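PDB 6LXU: L-methionine gamma-lyase from Fusobacterium nucleatum subsp. nucleatum, which belongs to the Cys/Met metabolism family of PLP-dependent enzymes and carries its cofactor covalently attached to a lysine. Local coordinates for residues T67-E71 with A82-M86; L11-I16 with L260-E264. All blocks are in the same frame, centred on the assembly; numbering follows the deposited sequence. Where two conformers were deposited one is given.

Contact 1 (T67-E71 with A82-M86); sequences TTVLE and AGIAM
E71 and A85 meet where helix 65-78 packs against strand 82-86, an edge strand, within this chain, of the mixed seven-stranded sheet. This sheet, with helices on it, is the core of the PLP-dependent aminotransferase-like fold, and here the helix leads through a short connection into the strand. The two short segments run at 126° to each other, with axes 7.3 Å apart at closest approach.

E71 carries most of the contact. Its CG stands anti to the carbonyl carbon (chi1 -71°), and from there the chain runs out extended, obliquely to the strand, with CB 3.4 Å from G83 O and CG and CD keeping close to that same oxygen. That course brings the carboxylate to the backbone of A85: A85 N donates to E71 OE2 at 2.9 Å. The N-H comes in on the anti side of this oxygen, 17° out of the carboxylate plane. The other oxygen, OE1, is engaged in a salt bridge with R236 of helix 229-244, so both ends of the buried carboxylate are tied down and its rotation is probably fixed; the arginine would also help keep it ionised.

Where the helix comes nearest the strand, G83 has no side chain, and its CA makes a CA-H...O contact of 3.5 Å with E71 O. One turn earlier, T67 turns its methyl rather than its hydroxyl to the strand, CG2 lying 3.6 Å from A85 CB. L70 reaches the same methyl more loosely with CD2, while L224 of the adjacent strand touches both L70 and A85. A water closes the polar side, donating one hydrogen to E71 OE2 (2.7 Å) and the other to A85 O.

Contact 2 (L11-I16 with L260-E264); sequences LGTTAI and LKTFE
With CG anti to the backbone N in both L11 (chi1 -173°) and E264 (chi1 180°), the two side chains run by one another head to tail, L11 CD2 passing 3.7 Å from E264 CB. The same methyl meets the F263 ring obliquely, 3.6 Å from CD2. E264 then extends toward G12, which has no side chain, and its OE1 lies 3.4 Å from G12 CA. The carboxylate itself is held across the subunit boundary, by N383 of the second subunit through OE2.

K261 bends at chi2 (-70°) and runs roughly perpendicular to I16, which carries its ammonium group to the backbone: NZ donates to I16 O at 2.8 Å, in the carbonyl plane and on a lone pair. E346 of the second subunit forms a salt bridge with the same NZ, giving the lysine an anchor in each chain. Between these two polar ends A15 sets its methyl 3.3 Å from L260 O, and I16 CG1 touches K261 O.

The L260-F263 type I turn links helix 250-260 to helix 263-282, and helix 11-17 near the N-terminus packs against it. Helix 65-78 flanks the contact, L77 touching L11 and L70 touching L260, while helix 192-195 packs on F263.

In the fold
Contact 1 and contact 2 are neighbours, their centres about 16 Å apart, and they meet directly where L70 CD1 packs 3.8 Å from L260 CD1. Helix 65-78 is the bridge: it packs on strand 82-86 in contact 1, while K73, further along it, donates to A15 O in contact 2. Both segments of contact 1 fall in sequence between the two of contact 2. They differ in surroundings, since no other chain touches the segments of contact 1, whereas contact 2 borders the second subunit. Near the cofactor-bearing residue K212 in sequence, L214 packs on L260 and F263, which places contact 2 beside the chain segment following that lysine.

Contact 1 (T67-E71 with A82-M86)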
loop_
_atom_site.group_PDB
_atom_site.type_symbol
_atom_site.label_atom_id
_atom_site.label_comp_id
_atom_site.label_asym_id
_atom_site.label_seq_id
_atom_site.Cartn_x
_atom_site.Cartn_y
_atom_site.Cartn_z
ATOM N N THR A 67 0.871 -1.867 14.304
ATOM C CA THR A 67 1.607 -0.849 15.031
ATOM C C THR A 67 2.195 -1.390 16.338
ATOM O O THR A 67 3.296 -1.006 16.714
ATOM C CB THR A 67 0.697 0.345 15.270
ATOM O OG1 THR A 67 0.135 0.688 14.001
ATOM C CG2 THR A 67 1.447 1.511 15.833
ATOM N N THR A 68 1.458 -2.269 17.009
ATOM C CA THR A 68 1.979 -2.880 18.238
ATOM C C THR A 68 3.306 -3.600 18.016
ATOM O O THR A 68 4.213 -3.509 18.846
ATOM C CB THR A 68 0.954 -3.853 18.829
ATOM O OG1 THR A 68 -0.175 -3.083 19.243
ATOM C CG2 THR A 68 1.510 -4.626 20.026
ATOM N N VAL A 69 3.425 -4.309 16.905
ATOM C CA VAL A 69 4.685 -4.986 16.584
ATOM C C VAL A 69 5.824 -3.994 16.478
ATOM O O VAL A 69 6.892 -4.207 17.040
ATOM C CB VAL A 69 4.551 -5.839 15.325
ATOM C CG1 VAL A 69 5.905 -6.350 14.849
ATOM C CG2 VAL A 69 3.621 -7.000 15.603
ATOM N N LEU A 70 5.577 -2.886 15.773
ATOM C CA LEU A 70 6.581 -1.847 15.654
ATOM C C LEU A 70 6.978 -1.276 17.013
ATOM O O LEU A 70 8.156 -1.067 17.304
ATOM C CB LEU A 70 6.064 -0.741 14.734
ATOM C CG LEU A 70 6.934 0.506 14.611
ATOM C CD1 LEU A 70 8.320 0.162 14.100
ATOM C CD2 LEU A 70 6.261 1.513 13.691
ATOM N N GLU A 71 5.966 -0.987 17.821
ATOM C CA GLU A 71 6.186 -0.450 19.158
ATOM C C GLU A 71 7.031 -1.388 20.014
ATOM O O GLU A 71 7.969 -0.960 20.696
ATOM C CB GLU A 71 4.846 -0.180 19.820
ATOM C CG GLU A 71 4.138 1.012 19.180
ATOM C CD GLU A 71 2.707 1.220 19.610
ATOM O OE1 GLU A 71 2.078 0.296 20.164
ATOM O OE2 GLU A 71 2.187 2.337 19.353
ATOM N N ALA A 82 8.228 -0.134 27.034
ATOM C CA ALA A 82 7.060 0.101 26.194
ATOM C C ALA A 82 7.373 1.080 25.083
ATOM O O ALA A 82 8.098 2.037 25.291
ATOM C CB ALA A 82 5.931 0.638 27.057
ATOM N N GLY A 83 6.796 0.814 23.922
ATOM C CA GLY A 83 6.901 1.699 22.774
ATOM C C GLY A 83 5.568 2.295 22.382
ATOM O O GLY A 83 4.519 1.698 22.613
ATOM N N ILE A 84 5.623 3.496 21.796
ATOM C CA ILE A 84 4.451 4.149 21.224
ATOM C C ILE A 84 4.853 4.707 19.871
ATOM O O ILE A 84 5.919 5.312 19.745
ATOM C CB ILE A 84 3.946 5.322 22.076
ATOM C CG1 ILE A 84 4.006 5.024 23.571
ATOM C CG2 ILE A 84 2.525 5.686 21.673
ATOM C CD1 ILE A 84 3.754 6.269 24.362
ATOM N N ALA A 85 3.991 4.519 18.870
ATOM C CA ALA A 85 4.232 5.032 17.526
ATOM C C ALA A 85 3.296 6.182 17.198
ATOM O O ALA A 85 2.131 6.195 17.603
ATOM C CB ALA A 85 4.068 3.937 16.503
ATOM N N MET A 86 3.828 7.122 16.419
ATOM C CA MET A 86 3.100 8.295 15.949
ATOM C C MET A 86 3.434 8.528 14.484
ATOM O O MET A 86 4.385 7.980 13.943
ATOM C CB MET A 86 3.461 9.543 16.762
ATOM C CG MET A 86 3.095 9.478 18.235
ATOM S SD MET A 86 4.230 8.514 19.245
ATOM C CE MET A 86 3.590 8.957 20.856
HETATM O O HOH W 1 0.444 4.388 19.086
#

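Contact 2 (L11-I16 with L260-E264)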
loop_
_atom_site.group_PDB
_atom_site.type_symbol
_atom_site.label_atom_id
_atom_site.label_comp_id
_atom_site.label_asym_id
_atom_site.label_seq_id
_atom_site.Cartn_x
_atom_site.Cartn_y
_atom_site.Cartn_z
ATOM N N LEU A 11 21.686 -7.570 17.779
ATOM C CA LEU A 11 20.798 -6.484 17.367
ATOM C C LEU A 11 20.046 -6.817 16.069
ATOM O O LEU A 11 18.872 -6.453 15.952
ATOM C CB LEU A 11 21.550 -5.147 17.286
ATOM C CG LEU A 11 20.681 -3.909 17.016
ATOM C CD1 LEU A 11 21.172 -2.696 17.781
ATOM C CD2 LEU A 11 20.677 -3.604 15.526
ATOM N N GLY A 12 20.687 -7.482 15.107
ATOM C CA GLY A 12 19.981 -7.886 13.885
ATOM C C GLY A 12 18.874 -8.884 14.176
ATOM O O GLY A 12 17.749 -8.754 13.702
ATOM N N THR A 13 19.179 -9.901 14.989
ATOM C CA THR A 13 18.169 -10.869 15.405
ATOM C C THR A 13 16.978 -10.156 16.041
ATOM O O THR A 13 15.818 -10.453 15.749
ATOM C CB THR A 13 18.774 -11.871 16.385
ATOM O OG1 THR A 13 19.901 -12.467 15.737
ATOM C CG2 THR A 13 17.770 -12.922 16.786
ATOM N N THR A 14 17.284 -9.211 16.922
ATOM C CA THR A 14 16.254 -8.461 17.632
ATOM C C THR A 14 15.414 -7.594 16.689
ATOM O O THR A 14 14.183 -7.616 16.735
ATOM C CB THR A 14 16.898 -7.606 18.745
ATOM O OG1 THR A 14 17.568 -8.479 19.665
ATOM C CG2 THR A 14 15.876 -6.785 19.515
ATOM N N ALA A 15 16.083 -6.843 15.834
ATOM C CA ALA A 15 15.354 -5.985 14.890
ATOM C C ALA A 15 14.434 -6.815 14.003
ATOM O O ALA A 15 13.319 -6.387 13.696
ATOM C CB ALA A 15 16.315 -5.171 14.054
ATOM N N ILE A 16 14.914 -7.972 13.560
ATOM C CA ILE A 16 14.150 -8.820 12.662
ATOM C C ILE A 16 12.982 -9.491 13.390
ATOM O O ILE A 16 11.870 -9.550 12.852
ATOM C CB ILE A 16 15.075 -9.851 11.984
ATOM C CG1 ILE A 16 16.022 -9.125 11.018
ATOM C CG2 ILE A 16 14.260 -10.912 11.259
ATOM C CD1 ILE A 16 17.212 -9.943 10.573
ATOM N N LEU A 260 13.119 -2.081 9.361
ATOM C CA LEU A 260 13.887 -2.589 10.501
ATOM C C LEU A 260 14.508 -3.956 10.244
ATOM O O LEU A 260 15.484 -4.302 10.928
ATOM C CB LEU A 260 13.053 -2.598 11.778
ATOM C CG LEU A 260 12.777 -1.204 12.358
ATOM C CD1 LEU A 260 11.754 -1.276 13.479
ATOM C CD2 LEU A 260 14.044 -0.528 12.854
ATOM N N LYS A 261 14.008 -4.721 9.274
ATOM C CA LYS A 261 14.628 -6.006 8.945
ATOM C C LYS A 261 16.094 -5.844 8.542
ATOM O O LYS A 261 16.873 -6.778 8.734
ATOM C CB LYS A 261 13.893 -6.711 7.806
ATOM C CG LYS A 261 12.436 -7.023 8.072
ATOM C CD LYS A 261 12.228 -8.118 9.101
ATOM C CE LYS A 261 10.746 -8.351 9.349
ATOM N NZ LYS A 261 10.537 -9.438 10.339
ATOM N N THR A 262 16.454 -4.692 7.963
ATOM C CA THR A 262 17.824 -4.418 7.543
ATOM C C THR A 262 18.516 -3.376 8.421
ATOM O O THR A 262 19.608 -2.923 8.090
ATOM C CB THR A 262 17.869 -3.970 6.075
ATOM O OG1 THR A 262 17.057 -2.805 5.892
ATOM C CG2 THR A 262 17.436 -5.104 5.155
ATOM N N PHE A 263 17.923 -3.019 9.566
ATOM C CA PHE A 263 18.461 -1.941 10.404
ATOM C C PHE A 263 19.929 -2.176 10.778
ATOM O O PHE A 263 20.763 -1.263 10.656
ATOM C CB PHE A 263 17.594 -1.790 11.654
ATOM C CG PHE A 263 18.106 -0.773 12.632
ATOM C CD1 PHE A 263 18.143 0.577 12.315
ATOM C CD2 PHE A 263 18.536 -1.162 13.886
ATOM C CE1 PHE A 263 18.622 1.511 13.225
ATOM C CE2 PHE A 263 19.013 -0.226 14.800
ATOM C CZ PHE A 263 19.050 1.107 14.470
ATOM N N GLU A 264 20.271 -3.376 11.244
ATOM C CA GLU A 264 21.644 -3.617 11.687
ATOM C C GLU A 264 22.639 -3.426 10.553
ATOM O O GLU A 264 23.643 -2.725 10.700
ATOM C CB GLU A 264 21.800 -5.025 12.262
ATOM C CG GLU A 264 23.218 -5.330 12.729
ATOM C CD GLU A 264 23.424 -6.760 13.146
ATOM O OE1 GLU A 264 23.033 -7.678 12.409
ATOM O OE2 GLU A 264 24.026 -6.968 14.229
#